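PDB 5L1A: uncharacterized protein from Legionella pneumophila subsp. pneumophila, which is of unknown function but supplies here the all-helical DUF5638 domain of a longer protein that probably carries a transmembrane helix. Local coordinates for residues L10-K13 against R14-N17; V62-E65 against Y66-F69; V73-K77 against S78-N82; K85-E88 against T89-D92. All coordinates share one frame; numbering follows the deposited sequence.

Interaction 1 of 4, residues L10-K13 against R14-N17; sequences LLEK and RLQN
The carbonyl oxygen of Leu11 is gripped twice by the turn that follows it. Leu15 N donates to Leu11 O at 3.2 Å in the ordinary i to i+4 bond of an alpha helix, and Arg14 N adds a weak bond to that same oxygen. One residue on, Gln16 N meets Glu12 O at 3.1 Å, nearly along the C=O axis, whereas the bond from Asn17 N to Lys13 O is weak. This stretch thus illustrates a helix tied by its backbone whose side chains sort themselves by face. Glu12 takes part in both close side-chain pairs, with Leu15 and with Gln16. Its CG stands anti to the backbone N (chi1 179°), and a bend at the next torsion (68°) lets the carboxylate serve two neighbours: Glu12 OE1 rests 3.6 Å from Leu15 CD1, while Glu12 OE2 lies on the Gln16 side. Gln16 meets that chain at about a right angle, the amide turned 49° from the carboxylate, and brings its OE1 to 3.5 Å from Glu12 CG. As modelled, the amide oxygen is what faces the glutamate, making this a van der Waals contact. Asn17 sets its amide carbon CG 3.5 Å from Lys13 O, where it flanks the weakly bonded carbonyl. Arg14 sends its guanidinium away from this turn to a salt bridge with Glu67. Within the bundle, Leu11 and Leu15 lie on the buried face of helix 8-25: both press on Phe50 of helix 33-51, and Leu11 touches Glu56 and Leu15 touches Tyr66 on helix 56-77.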
loop_
_atom_site.group_PDB
_atom_site.type_symbol
_atom_site.label_atom_id
_atom_site.label_comp_id
_atom_site.label_asym_id
_atom_site.label_seq_id
_atom_site.Cartn_x
_atom_site.Cartn_y
_atom_site.Cartn_z
ATOM N N LEU A 10 11.492 0.774 13.972
ATOM C CA LEU A 10 12.050 1.552 12.872
ATOM C C LEU A 10 11.294 1.291 11.576
ATOM O O LEU A 10 11.055 2.214 10.789
ATOM C CB LEU A 10 13.533 1.234 12.706
ATOM C CG LEU A 10 14.358 1.530 13.957
ATOM C CD1 LEU A 10 15.795 1.070 13.784
ATOM C CD2 LEU A 10 14.297 3.013 14.281
ATOM N N LEU A 11 10.905 0.039 11.340
ATOM C CA LEU A 11 10.090 -0.274 10.174
ATOM C C LEU A 11 8.695 0.324 10.293
ATOM O O LEU A 11 8.084 0.676 9.276
ATOM C CB LEU A 11 10.006 -1.788 9.988
ATOM C CG LEU A 11 11.070 -2.468 9.124
ATOM C CD1 LEU A 11 12.468 -1.955 9.430
ATOM C CD2 LEU A 11 11.001 -3.974 9.317
ATOM N N GLU A 12 8.179 0.444 11.517
ATOM C CA GLU A 12 6.866 1.042 11.718
ATOM C C GLU A 12 6.846 2.512 11.311
ATOM O O GLU A 12 5.845 2.990 10.769
ATOM C CB GLU A 12 6.442 0.885 13.176
ATOM C CG GLU A 12 5.090 1.497 13.513
ATOM C CD GLU A 12 3.936 0.769 12.853
ATOM O OE1 GLU A 12 4.048 -0.458 12.642
ATOM O OE2 GLU A 12 2.920 1.423 12.544
ATOM N N LYS A 13 7.942 3.236 11.553
ATOM C CA LYS A 13 8.002 4.642 11.170
ATOM C C LYS A 13 7.835 4.822 9.667
ATOM O O LYS A 13 7.326 5.855 9.219
ATOM C CB LYS A 13 9.319 5.262 11.644
ATOM C CG LYS A 13 9.463 5.338 13.162
ATOM C CD LYS A 13 10.763 6.024 13.568
ATOM C CE LYS A 13 10.823 6.279 15.071
ATOM N NZ LYS A 13 10.870 5.020 15.870
ATOM N N ARG A 14 8.247 3.833 8.873
ATOM C CA ARG A 14 8.047 3.923 7.432
ATOM C C ARG A 14 6.642 3.505 7.023
ATOM O O ARG A 14 6.144 3.966 5.991
ATOM C CB ARG A 14 9.088 3.078 6.701
ATOM C CG ARG A 14 10.478 3.684 6.724
ATOM C CD ARG A 14 11.306 3.182 5.559
ATOM N NE ARG A 14 11.978 1.926 5.863
ATOM C CZ ARG A 14 12.353 1.040 4.947
ATOM N NH1 ARG A 14 12.106 1.259 3.664
ATOM N NH2 ARG A 14 12.966 -0.069 5.320
ATOM N N LEU A 15 5.996 2.636 7.805
ATOM C CA LEU A 15 4.583 2.349 7.574
ATOM C C LEU A 15 3.744 3.612 7.698
ATOM O O LEU A 15 2.823 3.837 6.902
ATOM C CB LEU A 15 4.082 1.296 8.562
ATOM C CG LEU A 15 3.993 -0.176 8.163
ATOM C CD1 LEU A 15 3.133 -0.906 9.176
ATOM C CD2 LEU A 15 3.422 -0.345 6.770
ATOM N N GLN A 16 4.048 4.448 8.696
ATOM C CA GLN A 16 3.245 5.638 8.955
ATOM C C GLN A 16 3.474 6.718 7.905
ATOM O O GLN A 16 2.553 7.480 7.595
ATOM C CB GLN A 16 3.547 6.174 10.355
ATOM C CG GLN A 16 3.357 5.139 11.455
ATOM C CD GLN A 16 3.747 5.657 12.824
ATOM O OE1 GLN A 16 4.085 4.881 13.718
ATOM N NE2 GLN A 16 3.697 6.974 12.999
ATOM N N ASN A 17 4.688 6.808 7.356
ATOM C CA ASN A 17 4.919 7.733 6.252
ATOM C C ASN A 17 4.050 7.379 5.052
ATOM O O ASN A 17 3.483 8.266 4.403
ATOM C CB ASN A 17 6.394 7.735 5.856
ATOM C CG ASN A 17 7.266 8.469 6.853
ATOM O OD1 ASN A 17 6.766 9.208 7.701
ATOM N ND2 ASN A 17 8.579 8.279 6.749
#

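Interaction 2 of 4, residues V62-E65 against Y66-F69; sequences VVEE and YENF. With I3C (5-amino-2,4,6-triiodobenzene-1,3-dicarboxylic acid), chain E; I3C (5-amino-2,4,6-triiodobenzene-1,3-dicarboxylic acid), chain B.
Val62 O receives the N-H of Tyr66 at 2.9 Å, the first of four regular i to i+4 bonds through the middle of helix 56-77, a central alpha helix of the bundle. The ring of Tyr66 stacks with Tyr46 of helix 33-51, and its hydroxyl is hydrogen-bonded to Asp19. The CG2 branch of Val62 faces one bound aminotriiodobenzene dicarboxylic acid (I3C, chain E). Val63 follows, and the chain of Glu67 folds back over it: with CG beside its own backbone N (chi1 -72°), Glu67 sets CG 3.2 Å from Val63 O and OE2 3.5 Å from Val63 CG1. The carboxylate so placed has its strong partner elsewhere, in Arg14 of helix 8-25. Glu64 gives its carbonyl to Asn68 N, and the amide of Asn68 lies close by the same oxygen without a well-angled bond to it. The Glu64 and Glu67 carboxylates stay apart, OE2 of Glu64 being 5.9 Å from OE1 of Glu67, a separation that probably eases their like charges. Glu65, last in order, takes the N-H of Phe69, whose ring also meets Tyr46. With CG opposite the backbone N (chi1 -176°), the Glu65 side chain runs extended between the two bound ligands: its CG lies 3.4 Å from O11 of the I3C in chain B, while its OE1 accepts a hydrogen bond of 3.1 Å from the amino N13 of the I3C in chain E.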
loop_
_atom_site.group_PDB
_atom_site.type_symbol
_atom_site.label_atom_id
_atom_site.label_comp_id
_atom_site.label_asym_id
_atom_site.label_seq_id
_atom_site.Cartn_x
_atom_site.Cartn_y
_atom_site.Cartn_z
ATOM N N VAL A 62 7.232 -6.222 3.347
ATOM C CA VAL A 62 5.918 -5.587 3.336
ATOM C C VAL A 62 6.056 -4.071 3.288
ATOM O O VAL A 62 5.326 -3.389 2.557
ATOM C CB VAL A 62 5.102 -6.040 4.560
ATOM C CG1 VAL A 62 3.801 -5.260 4.658
ATOM C CG2 VAL A 62 4.828 -7.532 4.488
ATOM N N VAL A 63 6.985 -3.516 4.071
ATOM C CA VAL A 63 7.194 -2.071 4.069
ATOM C C VAL A 63 7.643 -1.598 2.691
ATOM O O VAL A 63 7.173 -0.572 2.187
ATOM C CB VAL A 63 8.200 -1.676 5.168
ATOM C CG1 VAL A 63 8.690 -0.250 4.962
ATOM C CG2 VAL A 63 7.566 -1.824 6.543
ATOM N N GLU A 64 8.550 -2.343 2.055
ATOM C CA GLU A 64 8.957 -2.010 0.695
ATOM C C GLU A 64 7.792 -2.130 -0.280
ATOM O O GLU A 64 7.665 -1.322 -1.206
ATOM C CB GLU A 64 10.117 -2.907 0.258
ATOM C CG GLU A 64 11.422 -2.603 0.964
ATOM C CD GLU A 64 12.497 -3.635 0.680
ATOM O OE1 GLU A 64 12.186 -4.674 0.061
ATOM O OE2 GLU A 64 13.658 -3.406 1.080
ATOM N N GLU A 65 6.934 -3.136 -0.091
ATOM C CA GLU A 65 5.801 -3.313 -0.993
ATOM C C GLU A 65 4.814 -2.159 -0.866
ATOM O O GLU A 65 4.266 -1.690 -1.869
ATOM C CB GLU A 65 5.109 -4.647 -0.714
ATOM C CG GLU A 65 3.969 -4.964 -1.664
ATOM C CD GLU A 65 3.002 -5.978 -1.089
ATOM O OE1 GLU A 65 3.031 -6.184 0.142
ATOM O OE2 GLU A 65 2.213 -6.565 -1.862
ATOM N N TYR A 66 4.578 -1.694 0.361
ATOM C CA TYR A 66 3.723 -0.531 0.576
ATOM C C TYR A 66 4.333 0.720 -0.050
ATOM O O TYR A 66 3.617 1.558 -0.614
ATOM C CB TYR A 66 3.506 -0.337 2.077
ATOM C CG TYR A 66 2.309 0.497 2.470
ATOM C CD1 TYR A 66 1.417 0.980 1.520
ATOM C CD2 TYR A 66 2.077 0.806 3.803
ATOM C CE1 TYR A 66 0.322 1.747 1.896
ATOM C CE2 TYR A 66 0.992 1.566 4.187
ATOM C CZ TYR A 66 0.119 2.037 3.233
ATOM O OH TYR A 66 -0.960 2.797 3.625
ATOM N N GLU A 67 5.656 0.858 0.032
ATOM C CA GLU A 67 6.315 2.036 -0.525
ATOM C C GLU A 67 6.229 2.061 -2.046
ATOM O O GLU A 67 5.991 3.120 -2.640
ATOM C CB GLU A 67 7.772 2.079 -0.068
ATOM C CG GLU A 67 7.924 2.437 1.388
ATOM C CD GLU A 67 9.259 2.020 1.952
ATOM O OE1 GLU A 67 9.957 1.210 1.311
ATOM O OE2 GLU A 67 9.612 2.507 3.043
ATOM N N ASN A 68 6.429 0.912 -2.693
ATOM C CA ASN A 68 6.271 0.847 -4.143
ATOM C C ASN A 68 4.835 1.146 -4.550
ATOM O O ASN A 68 4.596 1.801 -5.571
ATOM C CB ASN A 68 6.698 -0.527 -4.666
ATOM C CG ASN A 68 8.184 -0.782 -4.499
ATOM O OD1 ASN A 68 9.001 0.132 -4.606
ATOM N ND2 ASN A 68 8.541 -2.035 -4.236
ATOM N N PHE A 69 3.865 0.674 -3.762
ATOM C CA PHE A 69 2.469 0.991 -4.045
ATOM C C PHE A 69 2.221 2.493 -3.972
ATOM O O PHE A 69 1.498 3.050 -4.806
ATOM C CB PHE A 69 1.552 0.245 -3.072
ATOM C CG PHE A 69 0.124 0.722 -3.091
ATOM C CD1 PHE A 69 -0.763 0.267 -4.053
ATOM C CD2 PHE A 69 -0.336 1.620 -2.135
ATOM C CE1 PHE A 69 -2.082 0.704 -4.068
ATOM C CE2 PHE A 69 -1.650 2.060 -2.147
ATOM C CZ PHE A 69 -2.524 1.598 -3.112
HETATM I I3 I3C E . 4.831 -8.743 0.580
HETATM I I2 I3C E . -0.846 -10.022 2.936
HETATM I I1 I3C E . 2.595 -14.461 0.453
HETATM O O8 I3C E . 5.614 -12.435 0.684
HETATM O O9 I3C E . 4.762 -11.905 -1.258
HETATM C C10 I3C E . -0.000 -12.972 1.944
HETATM N N13 I3C E . 1.860 -8.296 2.037
HETATM C C1 I3C E . 3.434 -11.494 0.667
HETATM C C6 I3C E . 3.271 -10.063 1.030
HETATM C C5 I3C E . 2.019 -9.600 1.700
HETATM C C4 I3C E . 0.938 -10.581 2.000
HETATM C C3 I3C E . 1.106 -12.006 1.637
HETATM C C2 I3C E . 2.351 -12.458 0.969
HETATM C C7 I3C E . 4.684 -11.973 -0.011
HETATM O O11 I3C E . -0.937 -13.083 1.123
HETATM O O12 I3C E . 0.034 -13.631 3.004
HETATM I I3 I3C B . 11.399 -8.586 -6.133
HETATM I I2 I3C B . 7.199 -4.443 -7.840
HETATM I I1 I3C B . 6.218 -7.902 -2.866
HETATM O O8 I3C B . 9.872 -8.795 -2.759
HETATM O O9 I3C B . 8.829 -10.291 -3.975
HETATM C C10 I3C B . 5.653 -5.638 -5.174
HETATM N N13 I3C B . 9.903 -6.221 -7.820
HETATM C C1 I3C B . 8.725 -8.038 -4.683
HETATM C C6 I3C B . 9.570 -7.643 -5.833
HETATM C C5 I3C B . 9.131 -6.586 -6.769
HETATM C C4 I3C B . 7.831 -5.929 -6.537
HETATM C C3 I3C B . 6.973 -6.310 -5.397
HETATM C C2 I3C B . 7.427 -7.365 -4.473
HETATM C C7 I3C B . 9.173 -9.112 -3.744
HETATM O O11 I3C B . 5.628 -4.557 -4.550
HETATM O O12 I3C B . 4.616 -6.181 -5.621
#

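Interaction 3 of 4, residues V73-K77 against S78-N82. With I3C (5-amino-2,4,6-triiodobenzene-1,3-dicarboxylic acid), chain F.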
loop_
_atom_site.group_PDB
_atom_site.type_symbol
_atom_site.label_atom_id
_atom_site.label_comp_id
_atom_site.label_asym_id
_atom_site.label_seq_id
_atom_site.Cartn_x
_atom_site.Cartn_y
_atom_site.Cartn_z
ATOM N N VAL A 73 0.716 4.984 -6.906
ATOM C CA VAL A 73 -0.448 5.852 -6.734
ATOM C C VAL A 73 -0.135 7.266 -7.201
ATOM O O VAL A 73 -0.939 7.897 -7.897
ATOM C CB VAL A 73 -0.925 5.838 -5.269
ATOM C CG1 VAL A 73 -2.079 6.812 -5.088
ATOM C CG2 VAL A 73 -1.343 4.441 -4.859
ATOM N N SER A 74 1.036 7.790 -6.826
ATOM C CA SER A 74 1.394 9.144 -7.237
ATOM C C SER A 74 1.511 9.245 -8.753
ATOM O O SER A 74 1.077 10.235 -9.351
ATOM C CB SER A 74 2.696 9.578 -6.561
ATOM O OG SER A 74 3.786 8.760 -6.943
ATOM N N GLN A 75 2.074 8.219 -9.395
ATOM C CA GLN A 75 2.210 8.248 -10.849
ATOM C C GLN A 75 0.851 8.185 -11.537
ATOM O O GLN A 75 0.651 8.818 -12.582
ATOM C CB GLN A 75 3.096 7.098 -11.318
ATOM C CG GLN A 75 4.504 7.138 -10.778
ATOM C CD GLN A 75 5.281 5.884 -11.114
ATOM O OE1 GLN A 75 5.213 5.378 -12.233
ATOM N NE2 GLN A 75 6.016 5.366 -10.139
ATOM N N VAL A 76 -0.090 7.429 -10.973
ATOM C CA VAL A 76 -1.424 7.343 -11.557
ATOM C C VAL A 76 -2.200 8.630 -11.321
ATOM O O VAL A 76 -2.770 9.210 -12.253
ATOM C CB VAL A 76 -2.180 6.125 -10.995
ATOM C CG1 VAL A 76 -3.626 6.139 -11.464
ATOM C CG2 VAL A 76 -1.503 4.846 -11.424
ATOM N N LYS A 77 -2.233 9.097 -10.074
ATOM C CA LYS A 77 -3.036 10.270 -9.745
ATOM C C LYS A 77 -2.528 11.518 -10.459
ATOM O O LYS A 77 -3.324 12.364 -10.878
ATOM C CB LYS A 77 -3.055 10.484 -8.231
ATOM C CG LYS A 77 -3.995 11.587 -7.776
ATOM C CD LYS A 77 -4.019 11.714 -6.260
ATOM C CE LYS A 77 -4.993 12.796 -5.811
ATOM N NZ LYS A 77 -4.582 14.148 -6.284
ATOM N N SER A 78 -1.211 11.651 -10.615
ATOM C CA SER A 78 -0.661 12.806 -11.311
ATOM C C SER A 78 -0.667 12.644 -12.825
ATOM O O SER A 78 -0.218 13.555 -13.529
ATOM C CB SER A 78 0.766 13.093 -10.824
ATOM O OG SER A 78 1.671 12.072 -11.212
ATOM N N GLY A 79 -1.158 11.519 -13.343
ATOM C CA GLY A 79 -1.299 11.349 -14.775
ATOM C C GLY A 79 -0.051 10.918 -15.508
ATOM O O GLY A 79 0.010 11.061 -16.731
ATOM N N GLN A 80 0.954 10.395 -14.803
ATOM C CA GLN A 80 2.167 9.950 -15.480
ATOM C C GLN A 80 1.953 8.624 -16.197
ATOM O O GLN A 80 2.469 8.426 -17.302
ATOM C CB GLN A 80 3.313 9.829 -14.481
ATOM C CG GLN A 80 3.668 11.129 -13.796
ATOM C CD GLN A 80 4.660 10.932 -12.679
ATOM O OE1 GLN A 80 5.789 10.494 -12.905
ATOM N NE2 GLN A 80 4.242 11.237 -11.456
ATOM N N ILE A 81 1.209 7.705 -15.582
ATOM C CA ILE A 81 0.877 6.420 -16.182
ATOM C C ILE A 81 -0.595 6.142 -15.922
ATOM O O ILE A 81 -1.215 6.738 -15.037
ATOM C CB ILE A 81 1.746 5.263 -15.634
ATOM C CG1 ILE A 81 1.512 5.076 -14.134
ATOM C CG2 ILE A 81 3.219 5.508 -15.915
ATOM C CD1 ILE A 81 2.235 3.872 -13.553
ATOM N N ASN A 82 -1.159 5.233 -16.711
ATOM C CA ASN A 82 -2.542 4.843 -16.501
ATOM C C ASN A 82 -2.609 3.669 -15.528
ATOM O O ASN A 82 -1.593 3.085 -15.150
ATOM C CB ASN A 82 -3.234 4.514 -17.831
ATOM C CG ASN A 82 -2.570 3.372 -18.593
ATOM O OD1 ASN A 82 -1.930 2.496 -18.014
ATOM N ND2 ASN A 82 -2.737 3.379 -19.909
HETATM I I3 I3C F . -7.000 7.099 -21.089
HETATM I I2 I3C F . -1.798 8.945 -18.229
HETATM I I1 I3C F . -1.427 4.936 -22.823
HETATM O O8 I3C F . -5.056 4.142 -22.575
HETATM O O9 I3C F . -5.037 5.856 -23.930
HETATM C C10 I3C F . -0.485 6.907 -20.406
HETATM N N13 I3C F . -4.996 8.653 -19.012
HETATM C C1 I3C F . -4.108 6.167 -21.768
HETATM C C6 I3C F . -4.922 7.036 -20.875
HETATM C C5 I3C F . -4.260 7.861 -19.827
HETATM C C4 I3C F . -2.782 7.813 -19.678
HETATM C C3 I3C F . -1.974 6.949 -20.564
HETATM C C2 I3C F . -2.630 6.129 -21.608
HETATM C C7 I3C F . -4.775 5.335 -22.826
HETATM O O11 I3C F . 0.201 7.816 -20.919
HETATM O O12 I3C F . 0.027 5.966 -19.760
HETATM O O HOH W 1 -3.630 8.316 -15.353
#
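Ile81 folds back over Gln75, its CD1 coming to 3.6 Å from Gln75 OE1 and its CG1 to 3.8 Å from Gln75 CB; the same CG1 also meets Val76 CG2. Chi1 of Ile81, near 63°, puts CG1 between the backbone N and carbonyl carbon, and from there it reaches both residues. The return is made possible by a Schellman motif closing helix 56-77. Gln80 N donates to Gln75 O at 2.7 Å and Gly79 N to Val76 O at 3.0 Å, with Gly79 at positive phi (83°), where a side chain would jam against the preceding carbonyl. Gln75 O also takes the N-H of Ile81 from above its plane. Ser74 O is held twice as well, by Ser78 N and by Ser78 OG, which approach from opposite faces of the carbonyl. In turn, Gln80 NE2 donates to Ser78 OG at 2.7 Å, the hydroxyl lying in the Gln80 amide plane. Asn82 then N-caps the next helix through Lys85 N and lies against the I3C of chain F. Val76 and Ile81 both pack on Ala86 of helix 83-90, and Val76 also touches Cys110 of helix 97-110.

Interaction 4 of 4, residues K85-E88 against T89-D92. With I3C (5-amino-2,4,6-triiodobenzene-1,3-dicarboxylic acid), chain B; I3C (5-amino-2,4,6-triiodobenzene-1,3-dicarboxylic acid), chain D.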
loop_
_atom_site.group_PDB
_atom_site.type_symbol
_atom_site.label_atom_id
_atom_site.label_comp_id
_atom_site.label_asym_id
_atom_site.label_seq_id
_atom_site.Cartn_x
_atom_site.Cartn_y
_atom_site.Cartn_z
ATOM N N LYS A 85 -0.835 0.299 -16.559
ATOM C CA LYS A 85 0.607 0.286 -16.335
ATOM C C LYS A 85 0.930 0.024 -14.870
ATOM O O LYS A 85 1.820 -0.774 -14.555
ATOM C CB LYS A 85 1.224 1.612 -16.784
ATOM C CG LYS A 85 1.242 1.838 -18.286
ATOM C CD LYS A 85 2.439 1.172 -18.932
ATOM C CE LYS A 85 2.552 1.540 -20.404
ATOM N NZ LYS A 85 3.679 0.816 -21.060
ATOM N N ALA A 86 0.202 0.676 -13.962
ATOM C CA ALA A 86 0.472 0.525 -12.537
ATOM C C ALA A 86 0.196 -0.894 -12.061
ATOM O O ALA A 86 0.996 -1.468 -11.313
ATOM C CB ALA A 86 -0.364 1.522 -11.739
ATOM N N PHE A 87 -0.938 -1.470 -12.468
ATOM C CA PHE A 87 -1.276 -2.816 -12.026
ATOM C C PHE A 87 -0.330 -3.856 -12.609
ATOM O O PHE A 87 0.006 -4.828 -11.927
ATOM C CB PHE A 87 -2.724 -3.150 -12.392
ATOM C CG PHE A 87 -3.166 -4.507 -11.920
ATOM C CD1 PHE A 87 -3.174 -4.816 -10.565
ATOM C CD2 PHE A 87 -3.570 -5.474 -12.827
ATOM C CE1 PHE A 87 -3.577 -6.063 -10.125
ATOM C CE2 PHE A 87 -3.975 -6.724 -12.394
ATOM C CZ PHE A 87 -3.976 -7.019 -11.043
ATOM N N GLU A 88 0.104 -3.673 -13.860
ATOM C CA GLU A 88 1.101 -4.563 -14.448
ATOM C C GLU A 88 2.371 -4.626 -13.609
ATOM O O GLU A 88 3.047 -5.660 -13.579
ATOM C CB GLU A 88 1.457 -4.099 -15.859
ATOM C CG GLU A 88 0.552 -4.586 -16.969
ATOM C CD GLU A 88 1.076 -4.167 -18.329
ATOM O OE1 GLU A 88 1.952 -3.277 -18.370
ATOM O OE2 GLU A 88 0.625 -4.729 -19.350
ATOM N N THR A 89 2.713 -3.528 -12.930
ATOM C CA THR A 89 3.981 -3.449 -12.216
ATOM C C THR A 89 4.039 -4.408 -11.034
ATOM O O THR A 89 5.127 -4.872 -10.674
ATOM C CB THR A 89 4.220 -2.016 -11.733
ATOM O OG1 THR A 89 4.017 -1.106 -12.818
ATOM C CG2 THR A 89 5.635 -1.860 -11.223
ATOM N N ILE A 90 2.897 -4.723 -10.417
ATOM C CA ILE A 90 2.889 -5.466 -9.162
ATOM C C ILE A 90 2.027 -6.718 -9.209
ATOM O O ILE A 90 1.947 -7.429 -8.206
ATOM C CB ILE A 90 2.460 -4.567 -7.981
ATOM C CG1 ILE A 90 1.207 -3.755 -8.323
ATOM C CG2 ILE A 90 3.597 -3.632 -7.588
ATOM C CD1 ILE A 90 -0.099 -4.496 -8.131
ATOM N N LYS A 91 1.384 -7.024 -10.337
ATOM C CA LYS A 91 0.457 -8.151 -10.357
ATOM C C LYS A 91 1.173 -9.489 -10.188
ATOM O O LYS A 91 0.630 -10.399 -9.554
ATOM C CB LYS A 91 -0.368 -8.140 -11.647
ATOM C CG LYS A 91 0.444 -8.273 -12.924
ATOM C CD LYS A 91 -0.457 -8.326 -14.149
ATOM C CE LYS A 91 0.351 -8.549 -15.416
ATOM N NZ LYS A 91 -0.499 -8.468 -16.637
ATOM N N ASP A 92 2.388 -9.625 -10.728
ATOM C CA ASP A 92 3.095 -10.902 -10.651
ATOM C C ASP A 92 3.671 -11.161 -9.265
ATOM O O ASP A 92 3.837 -12.322 -8.877
ATOM C CB ASP A 92 4.224 -10.957 -11.683
ATOM C CG ASP A 92 3.727 -10.800 -13.109
ATOM O OD1 ASP A 92 2.513 -10.970 -13.352
ATOM O OD2 ASP A 92 4.562 -10.513 -13.993
HETATM I I3 I3C B . 11.399 -8.586 -6.133
HETATM I I2 I3C B . 7.199 -4.443 -7.840
HETATM I I1 I3C B . 6.218 -7.902 -2.866
HETATM O O8 I3C B . 9.872 -8.795 -2.759
HETATM O O9 I3C B . 8.829 -10.291 -3.975
HETATM C C10 I3C B . 5.653 -5.638 -5.174
HETATM N N13 I3C B . 9.903 -6.221 -7.820
HETATM C C1 I3C B . 8.725 -8.038 -4.683
HETATM C C6 I3C B . 9.570 -7.643 -5.833
HETATM C C5 I3C B . 9.131 -6.586 -6.769
HETATM C C4 I3C B . 7.831 -5.929 -6.537
HETATM C C3 I3C B . 6.973 -6.310 -5.397
HETATM C C2 I3C B . 7.427 -7.365 -4.473
HETATM C C7 I3C B . 9.173 -9.112 -3.744
HETATM O O11 I3C B . 5.628 -4.557 -4.550
HETATM O O12 I3C B . 4.616 -6.181 -5.621
HETATM I I3 I3C D . -7.376 -7.543 -10.735
HETATM I I2 I3C D . -12.870 -10.188 -11.516
HETATM I I1 I3C D . -7.625 -13.415 -12.452
HETATM O O8 I3C D . -5.751 -10.973 -10.588
HETATM O O9 I3C D . -5.710 -10.110 -12.601
HETATM C C10 I3C D . -10.917 -12.812 -12.277
HETATM N N13 I3C D . -10.601 -7.967 -10.865
HETATM C C1 I3C D . -7.828 -10.461 -11.589
HETATM C C6 I3C D . -8.516 -9.208 -11.224
HETATM C C5 I3C D . -9.992 -9.129 -11.204
HETATM C C4 I3C D . -10.788 -10.327 -11.555
HETATM C C3 I3C D . -10.109 -11.597 -11.929
HETATM C C2 I3C D . -8.624 -11.657 -11.938
HETATM C C7 I3C D . -6.332 -10.518 -11.596
HETATM O O11 I3C D . -10.834 -13.290 -13.427
HETATM O O12 I3C D . -11.661 -13.308 -11.406
HETATM O O HOH W 2 4.114 -7.598 -12.282
#
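Lys91 lays its CB over one face of the Phe87 ring, a CH-pi contact in which Lys91 CB stands 4.0 Å from the ring centroid, 17° off the normal. Near the rim, Phe87 CD1 meets Ile90 CD1 at 3.9 Å, so consecutive residues of the following turn both use this ring. Phe87 CZ also lies 3.5 Å from iodine I3 of a bound I3C (chain D), whose carboxylate O9 sits at the ring edge. The chain of Lys91 then runs on, extended, alongside Glu88 and pointing the same way, its NZ 4.8 Å from Glu88 OE2; the opposite charges may attract, though they are not in contact. What brings these groups together is the tightening of helix 83-90 at its C-terminal turn. Here the bonding shifts to i to i+3: Thr89 N donates to Ala86 O and Ile90 N to Phe87 O, each N-H approaching from above its carbonyl plane, as in a 3-10 turn. The i to i+4 bonds from Thr89 N and Lys91 N are weak. The Thr89 hydroxyl adds a bond, OG1 donating to Lys85 O at 2.8 Å. Farther out, Ile90 is buried against Leu72 and Ile103 of helices 56-77 and 97-110, and its CG2 touches the I3C of chain B. A water lies 2.6 Å from Glu88 O and 3.1 Å from Asp92 N, bridging the two as donor to the first and acceptor from the second.

How the interactions relate
The four contacts follow in series along one helical domain, each local to its own turn. Interactions 1 and 2, their centres about 11 Å apart, sit side by side on helices 8-25 and 56-77, joined by packing such as Arg14 CB on Val63. Interaction 3, its centre about 17 Å from that of interaction 2, closes helix 56-77; its turn at 78-82 brings helix 83-90 back against helix 56-77. Interaction 4 follows there, about 13 Å on between centres, and packs back through Ala86. Interactions 1 and 4 lie on opposite sides of the domain's centre. Interactions 2 and 4 share the I3C of chain B; I3C is probably a crystallographic additive and not a natural ligand.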